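PDB 6GZW: Dye type peroxidase A from Streptomyces lividans 1326, which probably uses its haem cofactor to catalyse the hydrogen-peroxide-dependent oxidation of dyes and other substrates, as in other dye-decolourising peroxidases. Local coordinates for residues A12-K17 and D55-L60; V84-G89 and R143-D148; I130-D133 and V137-H140. One frame throughout, in Å; residues are numbered along the deposited sequence.

Contact 1 (A12-K17 and D55-L60)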
ATOM      1  N   ALA A  12      14.648  13.637   4.507  1.00 15.66           N
ATOM      2  CA  ALA A  12      15.199  13.253   5.803  1.00 16.51           C
ATOM      3  C   ALA A  12      16.719  13.092   5.714  1.00 17.45           C
ATOM      4  O   ALA A  12      17.274  12.730   4.677  1.00 16.53           O
ATOM      5  CB  ALA A  12      14.567  11.956   6.299  1.00 16.71           C
ATOM      6  N   MET A  13      17.381  13.346   6.834  1.00 19.30           N
ATOM      7  CA  MET A  13      18.825  13.196   6.906  1.00 19.85           C
ATOM      8  C   MET A  13      19.227  11.756   7.161  1.00 18.35           C
ATOM      9  O   MET A  13      18.678  11.093   8.048  1.00 18.13           O
ATOM     10  CB  MET A  13      19.408  14.089   7.999  1.00 23.71           C
ATOM     11  CG  MET A  13      19.370  15.574   7.666  1.00 26.13           C
ATOM     12  SD  MET A  13      20.234  16.566   8.918  1.00 34.20           S
ATOM     13  CE  MET A  13      21.951  16.095   8.675  1.00 34.11           C
ATOM     14  N   PHE A  14      20.213  11.281   6.397  1.00 17.01           N
ATOM     15  CA  PHE A  14      20.788   9.970   6.588  1.00 17.02           C
ATOM     16  C   PHE A  14      21.892  10.040   7.632  1.00 17.95           C
ATOM     17  O   PHE A  14      21.918   9.253   8.588  1.00 17.22           O
ATOM     18  CB  PHE A  14      21.383   9.420   5.264  1.00 17.31           C
ATOM     19  CG  PHE A  14      22.180   8.170   5.441  1.00 16.79           C
ATOM     20  CD1 PHE A  14      21.581   6.995   5.893  1.00 16.55           C
ATOM     21  CD2 PHE A  14      23.572   8.156   5.184  1.00 17.10           C
ATOM     22  CE1 PHE A  14      22.328   5.838   6.089  1.00 16.92           C
ATOM     23  CE2 PHE A  14      24.310   6.995   5.371  1.00 15.89           C
ATOM     24  CZ  PHE A  14      23.699   5.839   5.821  1.00 17.37           C
ATOM     25  N   HIS A  15      22.838  10.962   7.416  1.00 19.45           N
ATOM     26  CA  HIS A  15      23.966  11.092   8.343  1.00 20.52           C
ATOM     27  C   HIS A  15      23.510  11.806   9.618  1.00 20.19           C
ATOM     28  O   HIS A  15      22.756  12.773   9.553  1.00 21.29           O
ATOM     29  CB  HIS A  15      25.139  11.858   7.721  1.00 21.25           C
ATOM     30  CG  HIS A  15      25.865  11.103   6.659  1.00 21.67           C
ATOM     31  ND1 HIS A  15      25.992  11.579   5.371  1.00 23.38           N
ATOM     32  CD2 HIS A  15      26.524   9.920   6.687  1.00 21.46           C
ATOM     33  CE1 HIS A  15      26.685  10.717   4.651  1.00 21.92           C
ATOM     34  NE2 HIS A  15      27.026   9.706   5.426  1.00 23.22           N
ATOM     35  N   GLY A  16      23.997  11.332  10.761  1.00 20.57           N
ATOM     36  CA  GLY A  16      23.656  11.919  12.067  1.00 19.56           C
ATOM     37  C   GLY A  16      24.031  11.038  13.259  1.00 18.51           C
ATOM     38  O   GLY A  16      24.503   9.913  13.120  1.00 16.60           O
ATOM     39  N   LYS A  17      23.830  11.578  14.456  1.00 19.29           N
ATOM     40  CA  LYS A  17      24.095  10.836  15.684  1.00 19.18           C
ATOM     41  C   LYS A  17      23.213   9.570  15.775  1.00 17.72           C
ATOM     42  O   LYS A  17      23.694   8.501  16.145  1.00 16.37           O
ATOM     43  CB  LYS A  17      23.875  11.759  16.888  1.00 21.07           C
ATOM     44  CG  LYS A  17      24.091  11.131  18.249  1.00 24.00           C
ATOM     45  CD  LYS A  17      23.720  12.158  19.315  1.00 25.50           C
ATOM     46  CE  LYS A  17      24.155  11.754  20.709  1.00 28.03           C
ATOM     47  NZ  LYS A  17      23.901  12.881  21.669  1.00 30.43           N
ATOM     48  N   ASP A  55      25.502   3.074   1.530  1.00 14.87           N
ATOM     49  CA  ASP A  55      25.663   3.916   0.359  1.00 15.73           C
ATOM     50  C   ASP A  55      24.357   4.063  -0.447  1.00 14.24           C
ATOM     51  O   ASP A  55      23.998   5.149  -0.881  1.00 13.71           O
ATOM     52  CB  ASP A  55      26.791   3.344  -0.511  1.00 18.20           C
ATOM     53  CG  ASP A  55      27.103   4.219  -1.730  1.00 20.11           C
ATOM     54  OD1 ASP A  55      27.613   5.333  -1.540  1.00 24.10           O
ATOM     55  OD2 ASP A  55      26.829   3.785  -2.866  1.00 22.37           O
ATOM     56  N   THR A  56      23.619   2.963  -0.588  1.00 13.86           N
ATOM     57  CA  THR A  56      22.296   2.973  -1.222  1.00 13.59           C
ATOM     58  C   THR A  56      21.343   3.875  -0.424  1.00 13.70           C
ATOM     59  O   THR A  56      20.681   4.718  -1.004  1.00 14.05           O
ATOM     60  CB  THR A  56      21.763   1.529  -1.377  1.00 13.95           C
ATOM     61  OG1 THR A  56      22.632   0.846  -2.283  1.00 15.52           O
ATOM     62  CG2 THR A  56      20.304   1.462  -1.897  1.00 14.31           C
ATOM     63  N   ALA A  57      21.292   3.707   0.888  1.00 13.37           N
ATOM     64  CA  ALA A  57      20.432   4.550   1.693  1.00 13.35           C
ATOM     65  C   ALA A  57      20.768   6.042   1.544  1.00 12.88           C
ATOM     66  O   ALA A  57      19.880   6.869   1.365  1.00 12.51           O
ATOM     67  CB  ALA A  57      20.516   4.157   3.155  1.00 12.79           C
ATOM     68  N   ARG A  58      22.064   6.379   1.634  1.00 12.71           N
ATOM     69  CA  ARG A  58      22.522   7.753   1.502  1.00 13.90           C
ATOM     70  C   ARG A  58      22.058   8.377   0.196  1.00 12.95           C
ATOM     71  O   ARG A  58      21.455   9.453   0.179  1.00 12.58           O
ATOM     72  CB  ARG A  58      24.047   7.824   1.626  1.00 15.63           C
ATOM     73  CG  ARG A  58      24.617   9.228   1.834  1.00 18.06           C
ATOM     74  CD  ARG A  58      25.086   9.908   0.565  1.00 21.03           C
ATOM     75  NE  ARG A  58      25.991   9.066  -0.221  1.00 22.38           N
ATOM     76  CZ  ARG A  58      26.304   9.280  -1.492  1.00 22.98           C
ATOM     77  NH1 ARG A  58      25.811  10.332  -2.153  1.00 23.66           N
ATOM     78  NH2 ARG A  58      27.083   8.417  -2.114  1.00 22.36           N
ATOM     79  N   ARG A  59      22.286   7.681  -0.926  1.00 12.68           N
ATOM     80  CA  ARG A  59      21.874   8.227  -2.212  1.00 13.03           C
ATOM     81  C   ARG A  59      20.381   8.382  -2.300  1.00 11.61           C
ATOM     82  O   ARG A  59      19.869   9.458  -2.681  1.00 11.81           O
ATOM     83  CB  ARG A  59      22.325   7.324  -3.363  1.00 13.10           C
ATOM     84  CG  ARG A  59      23.834   7.253  -3.597  1.00 13.71           C
ATOM     85  CD  ARG A  59      24.247   6.093  -4.521  1.00 13.93           C
ATOM     86  NE  ARG A  59      25.695   5.879  -4.484  1.00 14.72           N
ATOM     87  CZ  ARG A  59      26.604   6.605  -5.150  1.00 14.50           C
ATOM     88  NH1 ARG A  59      26.262   7.579  -5.991  1.00 14.21           N
ATOM     89  NH2 ARG A  59      27.895   6.345  -4.961  1.00 15.08           N
ATOM     90  N   LEU A  60      19.668   7.299  -1.982  1.00 11.88           N
ATOM     91  CA  LEU A  60      18.220   7.303  -2.190  1.00 11.86           C
ATOM     92  C   LEU A  60      17.507   8.298  -1.279  1.00 11.94           C
ATOM     93  O   LEU A  60      16.561   8.956  -1.704  1.00 11.13           O
ATOM     94  CB  LEU A  60      17.647   5.895  -2.035  1.00 11.73           C
ATOM     95  CG  LEU A  60      17.618   5.085  -3.338  1.00 11.78           C
ATOM     96  CD1 LEU A  60      18.953   5.005  -4.072  1.00 11.40           C
ATOM     97  CD2 LEU A  60      17.112   3.703  -3.014  1.00 12.04           C
TER
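The F14 ring lies with one face against the backbone of R58, whose N sits over the ring centre, 4.1 Å above its plane. F14 CD2 in turn lies over the middle of one face of the H15 ring. F14 CG stands anti to the backbone N (chi1 171°), which swings the ring onto the helix. There F14 CD2 meets R58 CB at 3.6 Å, and F14 CE1 reaches A57 CB obliquely at 3.8 Å. The N-terminal loop is thus laid across helix 43-61, the first helix of the ferredoxin-like N-terminal half, and A57 bridges on to V84 and F86 of strand 83-89. H15 CE1 touches R58 CG at 3.8 Å. The H15 ring is almost parallel to the R58 guanidinium (5° between planes), but the ring touches the aliphatic stem and not the guanidinium. Past its bends the R58 chain leads away from the loop: R58 NH2 forms a salt bridge with D55 OD1 at 3.2 Å and lies over the guanidinium centre of R59. A second salt bridge, nearly straight and 2.9 Å long, runs in the R59 guanidinium plane from R59 NE to D55 OD2, which it meets from above the carboxylate plane.

Contact 2 (V84-G89 and R143-D148)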
ATOM      1  N   VAL A  84      15.675   4.942   5.559  1.00 11.25           N
ATOM      2  CA  VAL A  84      16.123   3.558   5.630  1.00 10.91           C
ATOM      3  C   VAL A  84      16.877   3.385   6.949  1.00 11.22           C
ATOM      4  O   VAL A  84      17.775   4.172   7.248  1.00 12.26           O
ATOM      5  CB  VAL A  84      17.057   3.188   4.451  1.00 11.38           C
ATOM      6  CG1 VAL A  84      17.283   1.680   4.426  1.00 12.04           C
ATOM      7  CG2 VAL A  84      16.453   3.653   3.144  1.00 11.59           C
ATOM      8  N   THR A  85      16.506   2.359   7.701  1.00 11.29           N
ATOM      9  CA  THR A  85      17.052   2.064   9.024  1.00 10.58           C
ATOM     10  C   THR A  85      17.448   0.602   9.118  1.00 11.20           C
ATOM     11  O   THR A  85      16.724  -0.270   8.621  1.00 10.92           O
ATOM     12  CB  THR A  85      15.941   2.263  10.075  1.00 10.49           C
ATOM     13  OG1 THR A  85      15.248   3.479   9.804  1.00 10.92           O
ATOM     14  CG2 THR A  85      16.509   2.252  11.452  1.00 10.86           C
ATOM     15  N   PHE A  86      18.571   0.323   9.781  1.00 11.51           N
ATOM     16  CA  PHE A  86      19.161  -1.005   9.818  1.00 12.01           C
ATOM     17  C   PHE A  86      19.318  -1.546  11.236  1.00 12.73           C
ATOM     18  O   PHE A  86      19.808  -0.810  12.122  1.00 13.02           O
ATOM     19  CB  PHE A  86      20.556  -0.960   9.174  1.00 12.01           C
ATOM     20  CG  PHE A  86      20.576  -0.406   7.757  1.00 12.39           C
ATOM     21  CD1 PHE A  86      20.211  -1.214   6.666  1.00 12.62           C
ATOM     22  CD2 PHE A  86      20.897   0.930   7.508  1.00 12.39           C
ATOM     23  CE1 PHE A  86      20.207  -0.720   5.391  1.00 12.78           C
ATOM     24  CE2 PHE A  86      20.884   1.441   6.208  1.00 12.50           C
ATOM     25  CZ  PHE A  86      20.535   0.605   5.145  1.00 13.06           C
ATOM     26  N   GLY A  87      19.022  -2.838  11.435  1.00 13.18           N
ATOM     27  CA  GLY A  87      19.254  -3.503  12.724  1.00 13.50           C
ATOM     28  C   GLY A  87      19.808  -4.910  12.599  1.00 14.22           C
ATOM     29  O   GLY A  87      19.785  -5.505  11.517  1.00 14.19           O
ATOM     30  N   PHE A  88      20.309  -5.424  13.726  1.00 13.60           N
ATOM     31  CA  PHE A  88      20.883  -6.755  13.849  1.00 13.97           C
ATOM     32  C   PHE A  88      20.104  -7.572  14.881  1.00 13.96           C
ATOM     33  O   PHE A  88      19.827  -7.070  15.991  1.00 13.89           O
ATOM     34  CB  PHE A  88      22.359  -6.671  14.299  1.00 14.45           C
ATOM     35  CG  PHE A  88      23.210  -5.836  13.411  1.00 14.10           C
ATOM     36  CD1 PHE A  88      23.223  -4.452  13.536  1.00 14.78           C
ATOM     37  CD2 PHE A  88      23.959  -6.418  12.401  1.00 14.44           C
ATOM     38  CE1 PHE A  88      23.977  -3.658  12.692  1.00 15.11           C
ATOM     39  CE2 PHE A  88      24.713  -5.637  11.557  1.00 14.94           C
ATOM     40  CZ  PHE A  88      24.729  -4.260  11.693  1.00 14.76           C
ATOM     41  N   GLY A  89      19.782  -8.817  14.556  1.00 13.15           N
ATOM     42  CA  GLY A  89      19.042  -9.700  15.449  1.00 15.01           C
ATOM     43  C   GLY A  89      20.015 -10.521  16.286  1.00 15.36           C
ATOM     44  O   GLY A  89      21.216 -10.576  15.976  1.00 15.20           O
ATOM     45  N   ARG A 143      13.450  -2.510  -3.242  1.00 11.19           N
ATOM     46  CA  ARG A 143      14.056  -3.322  -4.270  1.00 10.85           C
ATOM     47  C   ARG A 143      15.570  -3.127  -4.320  1.00 11.16           C
ATOM     48  O   ARG A 143      16.335  -4.089  -4.485  1.00 11.13           O
ATOM     49  CB  ARG A 143      13.395  -2.981  -5.610  1.00 10.90           C
ATOM     50  CG  ARG A 143      13.869  -3.797  -6.817  1.00 11.35           C
ATOM     51  CD  ARG A 143      13.758  -5.305  -6.619  1.00 11.04           C
ATOM     52  NE  ARG A 143      14.114  -6.041  -7.837  1.00 11.26           N
ATOM     53  CZ  ARG A 143      14.156  -7.370  -7.964  1.00 11.38           C
ATOM     54  NH1 ARG A 143      13.899  -8.184  -6.957  1.00 11.70           N
ATOM     55  NH2 ARG A 143      14.468  -7.891  -9.148  1.00 11.72           N
ATOM     56  N   ALA A 144      16.029  -1.883  -4.142  1.00 10.52           N
ATOM     57  CA  ALA A 144      17.472  -1.620  -4.179  1.00 10.79           C
ATOM     58  C   ALA A 144      18.194  -2.254  -3.000  1.00 11.31           C
ATOM     59  O   ALA A 144      19.260  -2.877  -3.169  1.00 11.97           O
ATOM     60  CB  ALA A 144      17.725  -0.140  -4.261  1.00 10.49           C
ATOM     61  N   ILE A 145      17.610  -2.129  -1.811  1.00 11.11           N
ATOM     62  CA  ILE A 145      18.172  -2.763  -0.624  1.00 11.73           C
ATOM     63  C   ILE A 145      18.164  -4.280  -0.797  1.00 11.90           C
ATOM     64  O   ILE A 145      19.168  -4.961  -0.555  1.00 12.51           O
ATOM     65  CB  ILE A 145      17.396  -2.288   0.618  1.00 12.10           C
ATOM     66  CG1 ILE A 145      17.701  -0.796   0.892  1.00 12.44           C
ATOM     67  CG2 ILE A 145      17.605  -3.180   1.838  1.00 13.06           C
ATOM     68  CD1 ILE A 145      19.124  -0.502   1.338  1.00 12.82           C
ATOM     69  N   GLN A 146      17.046  -4.836  -1.262  1.00 12.53           N
ATOM     70  CA  GLN A 146      16.982  -6.278  -1.434  1.00 13.55           C
ATOM     71  C   GLN A 146      17.974  -6.820  -2.464  1.00 14.43           C
ATOM     72  O   GLN A 146      18.573  -7.866  -2.234  1.00 15.44           O
ATOM     73  CB  GLN A 146      15.551  -6.718  -1.741  1.00 14.81           C
ATOM     74  CG  GLN A 146      15.372  -8.201  -2.080  1.00 15.41           C
ATOM     75  CD  GLN A 146      15.176  -8.424  -3.565  1.00 15.44           C
ATOM     76  OE1 GLN A 146      14.661  -7.551  -4.271  1.00 15.65           O
ATOM     77  NE2 GLN A 146      15.591  -9.582  -4.052  1.00 16.58           N
ATOM     78  N   ARG A 147      18.151  -6.101  -3.564  1.00 14.57           N
ATOM     79  CA  ARG A 147      19.131  -6.456  -4.590  1.00 14.88           C
ATOM     80  C   ARG A 147      20.590  -6.265  -4.154  1.00 15.84           C
ATOM     81  O   ARG A 147      21.481  -6.985  -4.645  1.00 16.34           O
ATOM     82  CB  ARG A 147      18.841  -5.685  -5.878  1.00 14.90           C
ATOM     83  CG  ARG A 147      17.571  -6.124  -6.565  1.00 15.45           C
ATOM     84  CD  ARG A 147      17.792  -7.360  -7.398  1.00 15.07           C
ATOM     85  NE  ARG A 147      18.441  -7.044  -8.662  1.00 15.58           N
ATOM     86  CZ  ARG A 147      18.783  -7.951  -9.572  1.00 16.15           C
ATOM     87  NH1 ARG A 147      18.553  -9.250  -9.356  1.00 16.71           N
ATOM     88  NH2 ARG A 147      19.360  -7.570 -10.714  1.00 17.22           N
ATOM     89  N   ASP A 148      20.856  -5.327  -3.236  1.00 15.44           N
ATOM     90  CA  ASP A 148      22.195  -5.230  -2.609  1.00 16.04           C
ATOM     91  C   ASP A 148      22.579  -6.462  -1.805  1.00 15.94           C
ATOM     92  O   ASP A 148      23.784  -6.758  -1.649  1.00 15.16           O
ATOM     93  CB  ASP A 148      22.291  -4.066  -1.629  1.00 16.19           C
ATOM     94  CG  ASP A 148      22.495  -2.730  -2.282  1.00 16.75           C
ATOM     95  OD1 ASP A 148      22.859  -2.638  -3.468  1.00 17.65           O
ATOM     96  OD2 ASP A 148      22.310  -1.730  -1.558  1.00 17.17           O
TER
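I145 CD1 makes the nearest approaches of the helix segment to the strand: it meets V84 CG1 at 4.2 Å and F86 CE1 at 4.2 Å. It comes to the F86 ring at the edge, near the ring plane. The turn at chi2 (-68°) lets CD1 face both strand side chains, while the V84 and I145 backbones stay well apart, with CA atoms 9.1 Å from each other. All three touching residues are buried and apolar. V128 of the adjoining strand 126-132 touches V84, F86 and I145, and A57 of helix 43-61 rests on V84. The I145 carbonyl is taken by NE1 of W53, so a polar group of the same residue is satisfied on the flank of this apolar patch. The side of the helix turned from the strand is polar; Q146 and R147 are partly exposed there, whereas R143 is buried. R143 NH1 donates to Q146 OE1 at 2.9 Å, in the carbonyl plane and on a lone pair (C=O...N angle 119°), although the N-H is bent at 135° and the acceptor is tilted from the guanidinium plane. R147 CD lies 3.7 Å above the R143 guanidinium, over its centre, and covers one face of that group. Here the second subunit comes in: its E234 and D231 pair with R143 and its E235 with R147, which puts these charges at the dimer interface. With I145 toward the sheet and R143 and R147 toward the second subunit, segment 143-148 belongs to the second helix of a beta-alpha-beta-beta-alpha-beta unit, packed on the antiparallel sheet as in the ferredoxin-like halves of dye-decolourising peroxidases.

Contact 3 (I130-D133 and V137-H140)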
ATOM      1  N   ILE A 130      12.039   0.515   5.719  1.00 10.62           N
ATOM      2  CA  ILE A 130      11.961   1.513   4.678  1.00 11.29           C
ATOM      3  C   ILE A 130      10.619   2.225   4.792  1.00 10.67           C
ATOM      4  O   ILE A 130       9.587   1.566   4.913  1.00 10.96           O
ATOM      5  CB  ILE A 130      12.090   0.849   3.303  1.00 11.75           C
ATOM      6  CG1 ILE A 130      13.510   0.290   3.204  1.00 12.61           C
ATOM      7  CG2 ILE A 130      11.799   1.850   2.174  1.00 11.79           C
ATOM      8  CD1 ILE A 130      13.684  -0.699   2.126  1.00 13.40           C
ATOM      9  N   GLY A 131      10.642   3.550   4.751  1.00  9.48           N
ATOM     10  CA  GLY A 131       9.442   4.363   4.700  1.00 10.11           C
ATOM     11  C   GLY A 131       9.574   5.615   3.871  1.00 10.32           C
ATOM     12  O   GLY A 131      10.671   6.160   3.730  1.00 10.64           O
ATOM     13  N   ALA A 132       8.465   6.026   3.260  1.00 10.22           N
ATOM     14  CA  ALA A 132       8.387   7.245   2.489  1.00  9.93           C
ATOM     15  C   ALA A 132       6.946   7.624   2.285  1.00 10.55           C
ATOM     16  O   ALA A 132       6.040   6.809   2.516  1.00 10.49           O
ATOM     17  CB  ALA A 132       9.087   7.073   1.124  1.00  9.85           C
ATOM     18  N   ASP A 133       6.726   8.833   1.816  1.00 10.43           N
ATOM     19  CA  ASP A 133       5.363   9.287   1.515  1.00 10.58           C
ATOM     20  C   ASP A 133       4.910   9.033   0.080  1.00 10.37           C
ATOM     21  O   ASP A 133       3.764   9.351  -0.246  1.00 11.05           O
ATOM     22  CB  ASP A 133       5.264  10.769   1.866  1.00 10.94           C
ATOM     23  CG  ASP A 133       5.222  11.010   3.366  1.00 11.22           C
ATOM     24  OD1 ASP A 133       4.527  10.249   4.101  1.00 11.56           O
ATOM     25  OD2 ASP A 133       5.855  11.981   3.817  1.00 11.31           O
ATOM     26  N   VAL A 137       8.797   5.719  -4.673  1.00  9.18           N
ATOM     27  CA  VAL A 137      10.037   5.953  -3.916  1.00  9.85           C
ATOM     28  C   VAL A 137      10.268   4.823  -2.937  1.00  9.52           C
ATOM     29  O   VAL A 137      11.379   4.291  -2.818  1.00  9.83           O
ATOM     30  CB  VAL A 137      10.018   7.325  -3.182  1.00 10.25           C
ATOM     31  CG1 VAL A 137      11.205   7.467  -2.251  1.00 10.44           C
ATOM     32  CG2 VAL A 137       9.971   8.468  -4.190  1.00 10.22           C
ATOM     33  N   ALA A 138       9.229   4.440  -2.186  1.00  9.40           N
ATOM     34  CA  ALA A 138       9.411   3.389  -1.234  1.00  9.75           C
ATOM     35  C   ALA A 138       9.780   2.041  -1.873  1.00  9.52           C
ATOM     36  O   ALA A 138      10.670   1.345  -1.400  1.00 10.18           O
ATOM     37  CB  ALA A 138       8.151   3.229  -0.386  1.00  9.95           C
ATOM     38  N   PHE A 139       9.053   1.666  -2.917  1.00  9.38           N
ATOM     39  CA  PHE A 139       9.310   0.384  -3.581  1.00  9.33           C
ATOM     40  C   PHE A 139      10.726   0.338  -4.173  1.00  9.04           C
ATOM     41  O   PHE A 139      11.473  -0.629  -4.013  1.00  9.62           O
ATOM     42  CB  PHE A 139       8.320   0.089  -4.683  1.00  9.39           C
ATOM     43  CG  PHE A 139       8.568  -1.247  -5.316  1.00  9.22           C
ATOM     44  CD1 PHE A 139       8.135  -2.406  -4.697  1.00  9.44           C
ATOM     45  CD2 PHE A 139       9.364  -1.360  -6.459  1.00  9.56           C
ATOM     46  CE1 PHE A 139       8.456  -3.662  -5.203  1.00  9.40           C
ATOM     47  CE2 PHE A 139       9.684  -2.606  -6.964  1.00  9.33           C
ATOM     48  CZ  PHE A 139       9.216  -3.761  -6.372  1.00  9.47           C
ATOM     49  N   HIS A 140      11.087   1.422  -4.827  1.00  9.31           N
ATOM     50  CA  HIS A 140      12.421   1.536  -5.421  1.00  9.49           C
ATOM     51  C   HIS A 140      13.498   1.312  -4.356  1.00  9.80           C
ATOM     52  O   HIS A 140      14.462   0.606  -4.607  1.00 10.05           O
ATOM     53  CB  HIS A 140      12.567   2.905  -6.072  1.00  9.80           C
ATOM     54  CG  HIS A 140      13.950   3.262  -6.522  1.00  9.55           C
ATOM     55  ND1 HIS A 140      14.763   4.127  -5.818  1.00  9.63           N
ATOM     56  CD2 HIS A 140      14.626   2.945  -7.650  1.00  9.76           C
ATOM     57  CE1 HIS A 140      15.903   4.280  -6.479  1.00  9.80           C
ATOM     58  NE2 HIS A 140      15.843   3.574  -7.593  1.00 10.31           N
TER
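The backbone N of V137, whose side chain touches A132 across the contact, is hydrogen-bonded to OD2 of D134, which ties the short link between strand and helix to the first turn of the helix. With V137 CG1 anti to its backbone N (chi1 172°), that methyl is turned onto the strand and lies 4.0 Å from A132 CB. A132 CB also meets A138 CB at 4.2 Å, and the A132 and A138 CA atoms are only 5.5 Å apart. Two alanines facing each other therefore let the helix lie close to the strand. Strand 126-132 passes through the short link into helix 135-149, the second beta-alpha connection of the ferredoxin-like N-terminal half. Two residues earlier on the strand, I130 CG2 rests 3.8 Å from A138 O, a van der Waals contact against a helix carbonyl. I130 CG2 is the branch anti to the backbone N, while CG1 stands beside that N. The rest of I130 continues onto A141 and L142, and A138 extends the packing to R29 and H31 of the neighbouring strand 29-37. F139 points away from the strand, sets its ring edge-to-face with H307 of the second subunit and also packs on L178 of that subunit.

How the contacts relate
Contacts 2 and 3 are buried and apolar. Both set helix 135-149 on the sheet through its neighbouring strands 83-89 and 126-132, and I130 of contact 3 touches V84 and I145 of contact 2. Contact 3 is short in sequence and close in space, nested within the long loop that contact 2 closes. Contact 1 is only partly buried: it lays an irregular loop on helix 43-61 with aromatic rings, with a salt-bridge network within the helix segment beside it. That helix runs beside helix 135-149, to which it is joined by a probable T56 OG1-D148 OD2 hydrogen bond of 2.7 Å. The second subunit adjoins contacts 2 and 3 but does not touch the segments of contact 1.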